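Local coordinates for uncharacterized protein DUF1185 (Bordetella bronchiseptica RB50, PDB 3BYQ) that is of unknown function but adopts a variant of the Bacillus chorismate mutase fold and may take part in amino-acid metabolism, at residues His94-Val97 with Trp98-Ala101; Asp49-Pro52 with Phe53-Glu56. One frame throughout, in Å; residues are numbered along the deposited sequence.

Contact 1: His94-Val97 with Trp98-Ala101; sequences HGAV and WHEA
With CG anti to its carbonyl carbon (chi1 -73°), H99 swings its imidazole back alongside A96, while W98, whose CG is anti to its own backbone N, carries its indole off to the strand 161-169. The motif is a junction of two helices: the weakly bonded turn 93-96 runs into helix 98-109, and the hydrogen bonding changes from i+3 to i+4 spacing. W98 N reaches G95 O at 3.0 Å and H99 N reaches A96 O at 3.3 Å, both donors standing well above the carbonyl plane. A101 N then meets V97 O at 3.1 Å in the carbonyl plane, the first i to i+4 bond within 94-101. Where E100 N has no such bond, a water stands in, accepting from E100 N at 2.9 Å and donating to A96 O. Around the joint, H99 stacks on F146 of the second subunit and its NE2 is hydrogen-bonded to K121 NZ; W98 NE1 is hydrogen-bonded to A165 O, and E100 forms salt bridges with R58 and with R143 of the second subunit. At the joint itself A96 O approaches the rim of the H99 imidazole almost within the ring plane, 3.3 Å from CD2.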
# COMPACT_ATOMS: atom_id res chain seq x y z
N HIS B 94 6.29 -9.07 21.77
CA HIS B 94 7.01 -7.81 22.07
C HIS B 94 6.07 -6.59 22.05
O HIS B 94 6.38 -5.54 22.59
CB HIS B 94 8.15 -7.57 21.09
CG HIS B 94 9.20 -8.63 21.10
ND1 HIS B 94 9.99 -8.89 20.00
CD2 HIS B 94 9.58 -9.50 22.07
CE1 HIS B 94 10.82 -9.88 20.29
NE2 HIS B 94 10.60 -10.27 21.54
N GLY B 95 4.96 -6.74 21.34
CA GLY B 95 3.93 -5.72 21.30
C GLY B 95 2.91 -5.97 22.40
O GLY B 95 2.32 -5.04 22.92
N ALA B 96 2.71 -7.22 22.74
CA ALA B 96 1.70 -7.60 23.72
C ALA B 96 1.99 -7.08 25.12
O ALA B 96 1.08 -6.97 25.96
CB ALA B 96 1.49 -9.10 23.71
N VAL B 97 3.24 -6.75 25.37
CA VAL B 97 3.63 -6.09 26.62
C VAL B 97 2.88 -4.74 26.86
O VAL B 97 2.74 -4.30 28.01
CB VAL B 97 5.15 -5.78 26.69
CG1 VAL B 97 5.97 -7.07 26.79
CG2 VAL B 97 5.61 -4.91 25.51
N TRP B 98 2.41 -4.14 25.78
CA TRP B 98 1.75 -2.83 25.83
C TRP B 98 0.32 -2.88 26.41
O TRP B 98 -0.20 -1.88 26.82
CB TRP B 98 1.74 -2.23 24.44
CG TRP B 98 1.50 -0.72 24.37
CD1 TRP B 98 0.50 -0.08 23.69
CD2 TRP B 98 2.28 0.30 24.98
NE1 TRP B 98 0.62 1.29 23.84
CE2 TRP B 98 1.70 1.55 24.64
CE3 TRP B 98 3.43 0.29 25.77
CZ2 TRP B 98 2.25 2.75 25.04
CZ3 TRP B 98 3.95 1.46 26.17
CH2 TRP B 98 3.35 2.69 25.83
N HIS B 99 -0.30 -4.06 26.43
CA HIS B 99 -1.62 -4.17 27.03
C HIS B 99 -1.57 -3.66 28.47
O HIS B 99 -2.37 -2.80 28.85
CB HIS B 99 -2.14 -5.59 26.95
CG HIS B 99 -2.56 -6.00 25.57
ND1 HIS B 99 -3.75 -5.59 25.00
CD2 HIS B 99 -1.96 -6.81 24.66
CE1 HIS B 99 -3.85 -6.10 23.79
NE2 HIS B 99 -2.79 -6.85 23.56
N GLU B 100 -0.60 -4.16 29.24
CA GLU B 100 -0.44 -3.72 30.61
C GLU B 100 0.28 -2.38 30.66
O GLU B 100 -0.21 -1.44 31.28
CB GLU B 100 0.31 -4.72 31.46
CG GLU B 100 0.47 -4.25 32.89
CD GLU B 100 1.36 -5.13 33.68
OE1 GLU B 100 0.90 -6.23 34.00
OE2 GLU B 100 2.49 -4.72 33.98
N ALA B 101 1.39 -2.25 29.95
CA ALA B 101 2.22 -1.05 30.05
C ALA B 101 1.51 0.20 29.58
O ALA B 101 1.57 1.22 30.26
CB ALA B 101 3.57 -1.21 29.31
O HOH W 1 0.56 -6.72 28.68

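Contact 2: Asp49-Pro52 with Phe53-Glu56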
# COMPACT_ATOMS: atom_id res chain seq x y z
N ASP B 49 11.73 -14.32 29.10
CA ASP B 49 11.38 -13.35 30.15
C ASP B 49 11.31 -11.89 29.68
O ASP B 49 12.28 -11.13 29.63
CB ASP B 49 12.35 -13.47 31.32
CG ASP B 49 11.94 -12.60 32.50
OD1 ASP B 49 10.78 -12.13 32.60
OD2 ASP B 49 12.81 -12.45 33.37
N LEU B 50 10.07 -11.51 29.38
CA LEU B 50 9.75 -10.17 28.92
C LEU B 50 9.18 -9.31 30.03
O LEU B 50 8.74 -8.16 29.79
CB LEU B 50 8.74 -10.25 27.79
CG LEU B 50 9.24 -10.93 26.53
CD1 LEU B 50 8.13 -11.09 25.48
CD2 LEU B 50 10.40 -10.10 25.97
N MSE B 51 9.22 -9.83 31.25
CA MSE B 51 8.57 -9.12 32.38
C MSE B 51 9.29 -7.82 32.75
O MSE B 51 8.62 -6.81 32.99
CB MSE B 51 8.36 -10.05 33.58
CG MSE B 51 7.58 -11.29 33.24
SE MSE B 51 5.83 -10.93 32.50
CE MSE B 51 4.98 -10.50 34.16
N PRO B 52 10.64 -7.81 32.81
CA PRO B 52 11.33 -6.55 33.07
C PRO B 52 11.03 -5.45 32.05
O PRO B 52 10.82 -4.30 32.42
CB PRO B 52 12.81 -6.96 33.03
CG PRO B 52 12.79 -8.38 33.49
CD PRO B 52 11.57 -8.95 32.87
N PHE B 53 10.97 -5.84 30.78
CA PHE B 53 10.67 -4.90 29.68
C PHE B 53 9.26 -4.33 29.86
O PHE B 53 9.05 -3.11 29.83
CB PHE B 53 10.82 -5.66 28.35
CG PHE B 53 10.64 -4.82 27.10
CD1 PHE B 53 11.32 -3.63 26.92
CD2 PHE B 53 9.92 -5.32 26.04
CE1 PHE B 53 11.21 -2.90 25.74
CE2 PHE B 53 9.79 -4.60 24.87
CZ PHE B 53 10.46 -3.38 24.71
N MSE B 54 8.32 -5.20 30.14
CA MSE B 54 6.92 -4.79 30.35
C MSE B 54 6.81 -3.81 31.51
O MSE B 54 6.08 -2.82 31.45
CB MSE B 54 6.01 -5.99 30.56
CG MSE B 54 4.57 -5.64 30.54
SE MSE B 54 3.44 -7.19 30.48
CE MSE B 54 3.71 -7.81 32.26
N ALA B 55 7.58 -4.08 32.56
CA ALA B 55 7.59 -3.22 33.75
C ALA B 55 8.14 -1.84 33.45
O ALA B 55 7.53 -0.81 33.83
CB ALA B 55 8.41 -3.87 34.88
N GLU B 56 9.26 -1.78 32.76
CA GLU B 56 9.86 -0.49 32.44
C GLU B 56 9.02 0.36 31.48
O GLU B 56 8.98 1.58 31.58
CB GLU B 56 11.28 -0.61 31.91
CG GLU B 56 11.98 0.74 32.02
CD GLU B 56 13.37 0.77 31.43
OE1 GLU B 56 13.95 -0.33 31.18
OE2 GLU B 56 13.86 1.92 31.24
O HOH W 2 12.42 -8.29 29.79
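M54 N, A55 N and E56 N bond in turn to L50 O, M51 O and P52 O, each at 3.0 Å, a regular i to i+4 run that opens helix 51-72 just after L50 at the N-cap position. An Asx turn leads into it: D49 OD1 accepts from M51 N at 3.1 Å, met from above the carboxylate plane, and so occupies an amide of the first turn. A second amide there, F53 N, is taken by a water that also donates to D49 O, bridging the entry of the helix.

Among the side chains, the two selenomethionines run alongside each other in the same direction. M51 is bent at both chi2 and chi3, whereas M54 runs out extended and turns only at chi3 (71°), which turns its methyl toward M51: M51 CE and M54 CE meet at 3.5 Å. E56 stretches away from this pair, its carboxylate held by S3 OG and L4 N near the chain's start.

F53 packs edge-to-face with Y42, and L50 rests on the helical turn 93-96 through E93 and H94. R177 and R143 of the second subunit lie against the selenomethionine side, placing this helix start between the short helix 93-96, the N-terminal segment and the subunit interface.

Contact 1 is buried near the strands, contact 2 partly exposed at the outer start of helix 51-72, with their centres about 9 Å apart. M54 makes several of the contacts between them: its CG lies 3.4 Å from V97 O, and its CE 3.7 Å from E100 OE1, while A101 CB packs against M54 O. Both contacts involve a helix beginning and enlist one bridging water, yet the two helix entries are built differently. In 94-101 one helix passes into the next, and the polar side chains find partners on strands, on R58 of helix 51-72 and on the second subunit; in 49-56 a loop enters the helix through an aspartate side chain, beside an apolar selenomethionine pair. Both also touch the second subunit.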